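Putative drug/sodium antiporter (Escherichia coli, PDB 4Z3N) is a MATE-family membrane transporter of the colibactin genotoxin, and probably works as an antiporter that exchanges its cargo for ions. Local coordinates at residues 407-421 / 435-449. Numbering follows the deposited sequence.
Sequences LLTLMRHVFISVPVV and VYFGAMSGTFVAALL. With OLC ((2R)-2,3-dihydroxypropyl (9Z)-octadec-9-enoate), chain B; OLC ((2R)-2,3-dihydroxypropyl (9Z)-octadec-9-enoate), chain C.
Arg-412 lies against Thr-443 and Ala-446 where two neighbouring transmembrane helices of the MATE fold run antiparallel, joined by a short connection. The pair illustrates how small residues facing a neighbour let membrane helices come near, the axes of the short segments approaching to 7.5 Å. Arg-412 CB lies 4.0 Å from Ala-446 CB. CG, anti to the backbone N (chi1 -162°), is carried across to Thr-443, 3.6 Å from OG1, and CD stays beside the same hydroxyl. A bend at chi3 then turns the chain aside: NE passes C16 of the monoolein chain of OLC (chain B), NH2 also lies near that tail, at C16 and C18, and NH1 is hydrogen-bonded to Ser-389 OG of helix 382-399, which satisfies a buried donor.

Gly-442 and Gly-438 face the other helix and let its backbone come near, with Arg-412 CA and Gly-442 CA 4.3 Å apart. Val-420 CG1 sits 3.4 Å from Gly-438 CA. Beside the glycines Ser-441 OG, hydrogen-bonded to Gly-438 O, lies against Ile-416 CG2 and Val-420 CG1, and Ile-416 meets Val-445 tip to tip. At the other end of the interface Leu-408 CD2 lies 3.6 Å from Leu-449 CD2, the two chains crossing obliquely.

Polar atoms gather where the first helix is interrupted, between His-413 and Ser-417. There the lipid hydroxyl O23 donates to His-413 O (2.9 Å), next to the single hydrogen bond joining the two segments: Ser-417 OG gives its proton to Ala-439 O at 3.0 Å, standing 39° out of the carbonyl plane.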
# COMPACT_ATOMS: atom_id res chain seq x y z
N LEU A 407 3.33 14.30 8.00
CA LEU A 407 3.78 15.58 7.47
C LEU A 407 4.22 15.50 6.00
O LEU A 407 3.90 16.38 5.20
CB LEU A 407 4.92 16.13 8.31
CG LEU A 407 5.54 17.40 7.73
CD1 LEU A 407 4.48 18.53 7.55
CD2 LEU A 407 6.76 17.87 8.55
N LEU A 408 4.94 14.44 5.64
CA LEU A 408 5.45 14.31 4.28
C LEU A 408 4.35 13.88 3.32
O LEU A 408 4.33 14.29 2.16
CB LEU A 408 6.62 13.32 4.25
CG LEU A 408 7.92 13.88 4.85
CD1 LEU A 408 8.92 12.77 5.16
CD2 LEU A 408 8.53 14.93 3.93
N THR A 409 3.42 13.07 3.80
CA THR A 409 2.31 12.65 2.97
C THR A 409 1.35 13.83 2.71
O THR A 409 0.77 13.95 1.63
CB THR A 409 1.58 11.49 3.61
OG1 THR A 409 2.52 10.43 3.84
CG2 THR A 409 0.49 10.97 2.69
N LEU A 410 1.18 14.69 3.70
CA LEU A 410 0.32 15.86 3.57
C LEU A 410 0.94 16.86 2.62
O LEU A 410 0.25 17.51 1.84
CB LEU A 410 0.09 16.51 4.92
CG LEU A 410 -0.88 15.78 5.83
CD1 LEU A 410 -0.93 16.47 7.18
CD2 LEU A 410 -2.25 15.73 5.18
N MET A 411 2.25 16.98 2.74
CA MET A 411 3.02 17.88 1.91
C MET A 411 2.97 17.42 0.46
O MET A 411 3.03 18.24 -0.45
CB MET A 411 4.46 17.96 2.40
CG MET A 411 5.27 19.10 1.80
SD MET A 411 4.80 20.71 2.45
CE MET A 411 3.75 20.18 3.81
N ARG A 412 2.89 16.11 0.25
CA ARG A 412 2.85 15.58 -1.12
C ARG A 412 1.46 15.64 -1.77
O ARG A 412 1.34 16.04 -2.91
CB ARG A 412 3.39 14.14 -1.18
CG ARG A 412 3.76 13.71 -2.60
CD ARG A 412 4.37 12.31 -2.72
NE ARG A 412 3.55 11.25 -2.13
CZ ARG A 412 3.89 10.57 -1.03
NH1 ARG A 412 5.03 10.84 -0.41
NH2 ARG A 412 3.08 9.63 -0.54
N HIS A 413 0.43 15.20 -1.06
CA HIS A 413 -0.92 15.13 -1.64
C HIS A 413 -1.90 16.28 -1.38
O HIS A 413 -2.93 16.34 -2.04
CB HIS A 413 -1.59 13.83 -1.21
CG HIS A 413 -0.94 12.60 -1.77
ND1 HIS A 413 0.01 11.88 -1.08
CD2 HIS A 413 -1.06 12.00 -2.97
CE1 HIS A 413 0.43 10.87 -1.82
NE2 HIS A 413 -0.21 10.92 -2.98
N VAL A 414 -1.61 17.19 -0.46
CA VAL A 414 -2.60 18.23 -0.12
C VAL A 414 -2.10 19.69 -0.04
O VAL A 414 -2.55 20.53 -0.80
CB VAL A 414 -3.29 17.92 1.22
CG1 VAL A 414 -4.21 19.06 1.61
CG2 VAL A 414 -4.07 16.65 1.12
N PHE A 415 -1.19 19.98 0.89
CA PHE A 415 -0.78 21.35 1.19
C PHE A 415 -0.28 22.24 0.03
O PHE A 415 -0.35 23.47 0.10
CB PHE A 415 0.31 21.32 2.27
CG PHE A 415 -0.22 21.01 3.65
CD1 PHE A 415 -1.45 21.51 4.06
CD2 PHE A 415 0.52 20.22 4.53
CE1 PHE A 415 -1.93 21.22 5.32
CE2 PHE A 415 0.04 19.95 5.78
CZ PHE A 415 -1.19 20.43 6.18
N ILE A 416 0.24 21.63 -1.02
CA ILE A 416 0.83 22.36 -2.14
C ILE A 416 -0.04 22.21 -3.37
O ILE A 416 -0.40 23.19 -4.03
CB ILE A 416 2.29 21.91 -2.46
CG1 ILE A 416 3.20 22.07 -1.24
CG2 ILE A 416 2.86 22.77 -3.59
CD1 ILE A 416 3.55 23.51 -0.95
N SER A 417 -0.30 20.95 -3.71
CA SER A 417 -1.11 20.56 -4.86
C SER A 417 -2.43 21.30 -5.02
O SER A 417 -2.71 21.83 -6.10
CB SER A 417 -1.41 19.06 -4.78
OG SER A 417 -0.24 18.30 -5.04
N VAL A 418 -3.23 21.36 -3.96
CA VAL A 418 -4.55 21.99 -4.05
C VAL A 418 -4.48 23.48 -4.44
O VAL A 418 -5.08 23.88 -5.43
CB VAL A 418 -5.34 21.83 -2.74
CG1 VAL A 418 -6.51 22.78 -2.70
CG2 VAL A 418 -5.82 20.41 -2.58
N PRO A 419 -3.75 24.30 -3.67
CA PRO A 419 -3.67 25.73 -4.01
C PRO A 419 -3.00 26.00 -5.36
O PRO A 419 -3.37 26.95 -6.04
CB PRO A 419 -2.83 26.32 -2.86
CG PRO A 419 -2.13 25.15 -2.23
CD PRO A 419 -3.06 23.98 -2.41
N VAL A 420 -2.03 25.18 -5.75
CA VAL A 420 -1.32 25.37 -7.02
C VAL A 420 -2.18 24.92 -8.22
O VAL A 420 -2.16 25.54 -9.27
CB VAL A 420 0.04 24.61 -7.02
CG1 VAL A 420 0.57 24.43 -8.44
CG2 VAL A 420 1.05 25.35 -6.16
N VAL A 421 -2.94 23.85 -8.05
CA VAL A 421 -3.83 23.40 -9.10
C VAL A 421 -4.86 24.47 -9.34
O VAL A 421 -5.14 24.83 -10.49
CB VAL A 421 -4.54 22.08 -8.75
CG1 VAL A 421 -5.82 21.94 -9.57
CG2 VAL A 421 -3.61 20.92 -9.00
N VAL A 435 -4.02 21.16 -14.05
CA VAL A 435 -4.16 20.11 -13.07
C VAL A 435 -2.88 19.27 -13.02
O VAL A 435 -2.26 19.10 -11.97
CB VAL A 435 -5.35 19.18 -13.39
CG1 VAL A 435 -5.48 18.10 -12.31
CG2 VAL A 435 -6.65 19.97 -13.52
N TYR A 436 -2.49 18.73 -14.18
CA TYR A 436 -1.31 17.89 -14.29
C TYR A 436 -0.08 18.54 -13.65
O TYR A 436 0.64 17.90 -12.86
CB TYR A 436 -1.02 17.60 -15.75
CG TYR A 436 -2.10 16.86 -16.48
CD1 TYR A 436 -3.05 16.11 -15.81
CD2 TYR A 436 -2.16 16.90 -17.87
CE1 TYR A 436 -4.04 15.41 -16.51
CE2 TYR A 436 -3.12 16.21 -18.58
CZ TYR A 436 -4.06 15.47 -17.90
OH TYR A 436 -5.01 14.80 -18.63
N PHE A 437 0.18 19.81 -13.97
CA PHE A 437 1.35 20.46 -13.43
C PHE A 437 1.18 20.73 -11.93
O PHE A 437 2.10 20.51 -11.14
CB PHE A 437 1.67 21.76 -14.17
CG PHE A 437 2.44 21.55 -15.44
CD1 PHE A 437 3.77 21.16 -15.40
CD2 PHE A 437 1.83 21.74 -16.68
CE1 PHE A 437 4.50 20.96 -16.57
CE2 PHE A 437 2.54 21.53 -17.86
CZ PHE A 437 3.88 21.14 -17.81
N GLY A 438 0.01 21.21 -11.55
CA GLY A 438 -0.22 21.58 -10.17
C GLY A 438 -0.09 20.37 -9.27
O GLY A 438 0.56 20.44 -8.22
N ALA A 439 -0.67 19.26 -9.71
CA ALA A 439 -0.80 18.07 -8.89
C ALA A 439 0.56 17.46 -8.55
O ALA A 439 0.74 16.92 -7.46
CB ALA A 439 -1.69 17.05 -9.59
N MET A 440 1.52 17.55 -9.47
CA MET A 440 2.84 16.97 -9.23
C MET A 440 3.79 17.91 -8.46
O MET A 440 4.85 17.50 -7.99
CB MET A 440 3.47 16.53 -10.56
CG MET A 440 3.99 17.64 -11.45
SD MET A 440 4.79 16.98 -12.93
CE MET A 440 5.29 18.52 -13.71
N SER A 441 3.40 19.17 -8.28
CA SER A 441 4.22 20.13 -7.56
C SER A 441 4.41 19.79 -6.07
O SER A 441 5.39 20.17 -5.47
CB SER A 441 3.64 21.56 -7.70
OG SER A 441 2.43 21.69 -6.98
N GLY A 442 3.46 19.07 -5.48
CA GLY A 442 3.61 18.57 -4.13
C GLY A 442 4.72 17.54 -3.98
O GLY A 442 5.37 17.47 -2.95
N THR A 443 4.93 16.74 -5.03
CA THR A 443 5.98 15.73 -5.04
C THR A 443 7.36 16.36 -5.01
O THR A 443 8.33 15.79 -4.51
CB THR A 443 5.86 14.79 -6.30
OG1 THR A 443 4.81 13.84 -6.08
CG2 THR A 443 7.16 14.02 -6.56
N PHE A 444 7.47 17.55 -5.59
CA PHE A 444 8.78 18.16 -5.64
C PHE A 444 9.12 18.83 -4.31
O PHE A 444 10.17 18.57 -3.74
CB PHE A 444 8.89 19.08 -6.85
CG PHE A 444 8.91 18.31 -8.15
CD1 PHE A 444 10.01 17.53 -8.49
CD2 PHE A 444 7.81 18.30 -8.99
CE1 PHE A 444 10.02 16.79 -9.67
CE2 PHE A 444 7.81 17.56 -10.17
CZ PHE A 444 8.92 16.81 -10.51
N VAL A 445 8.19 19.63 -3.78
CA VAL A 445 8.34 20.24 -2.47
C VAL A 445 8.65 19.19 -1.38
O VAL A 445 9.61 19.33 -0.61
CB VAL A 445 7.07 21.04 -2.11
CG1 VAL A 445 7.22 21.79 -0.79
CG2 VAL A 445 6.77 22.03 -3.21
N ALA A 446 7.85 18.14 -1.35
CA ALA A 446 8.02 17.03 -0.42
C ALA A 446 9.37 16.31 -0.58
O ALA A 446 9.92 15.77 0.38
CB ALA A 446 6.86 16.04 -0.58
N ALA A 447 9.92 16.30 -1.80
CA ALA A 447 11.22 15.68 -2.04
C ALA A 447 12.29 16.59 -1.46
O ALA A 447 13.26 16.15 -0.87
CB ALA A 447 11.45 15.45 -3.51
N LEU A 448 12.08 17.89 -1.62
CA LEU A 448 12.90 18.88 -0.98
C LEU A 448 12.89 18.74 0.55
O LEU A 448 13.94 18.85 1.19
CB LEU A 448 12.44 20.28 -1.38
CG LEU A 448 13.36 21.02 -2.36
CD1 LEU A 448 12.81 22.42 -2.68
CD2 LEU A 448 14.77 21.10 -1.79
N LEU A 449 11.71 18.52 1.12
CA LEU A 449 11.58 18.39 2.57
C LEU A 449 12.35 17.17 3.04
O LEU A 449 13.20 17.28 3.91
CB LEU A 449 10.12 18.30 3.01
CG LEU A 449 9.85 18.36 4.53
CD1 LEU A 449 10.58 19.50 5.23
CD2 LEU A 449 8.35 18.46 4.80
C18 OLC B . 1.61 6.89 -3.17
C10 OLC B . 2.81 11.93 -10.28
C9 OLC B . 2.02 10.89 -10.62
C17 OLC B . 1.80 7.51 -4.54
C11 OLC B . 2.60 12.67 -8.97
C8 OLC B . 1.62 10.70 -12.07
C24 OLC B . -3.09 16.31 -6.61
C16 OLC B . 1.77 9.02 -4.40
C12 OLC B . 1.45 12.09 -8.15
C7 OLC B . 0.81 9.43 -12.28
C15 OLC B . 2.07 9.68 -5.74
C13 OLC B . 1.85 12.02 -6.68
C6 OLC B . -0.62 9.62 -11.82
C14 OLC B . 1.17 10.89 -5.93
C5 OLC B . -1.19 10.93 -12.34
C4 OLC B . -2.37 11.35 -11.48
C3 OLC B . -2.01 11.29 -10.01
C2 OLC B . -2.97 12.09 -9.16
C21 OLC B . -1.57 14.34 -6.48
C1 OLC B . -2.27 12.58 -7.90
C22 OLC B . -2.15 15.52 -5.72
O19 OLC B . -1.35 11.94 -7.39
O25 OLC B . -4.24 16.67 -5.87
O23 OLC B . -2.86 15.06 -4.59
O20 OLC B . -2.55 13.85 -7.38
C9 OLC C . 10.84 16.72 -13.73
C8 OLC C . 9.41 16.94 -14.20
C7 OLC C . 9.37 17.89 -15.38
C6 OLC C . 8.28 17.46 -16.35
C5 OLC C . 8.20 18.47 -17.48
C4 OLC C . 7.31 17.94 -18.60
C3 OLC C . 6.79 19.08 -19.46
C2 OLC C . 6.51 18.58 -20.87
C1 OLC C . 5.19 19.14 -21.37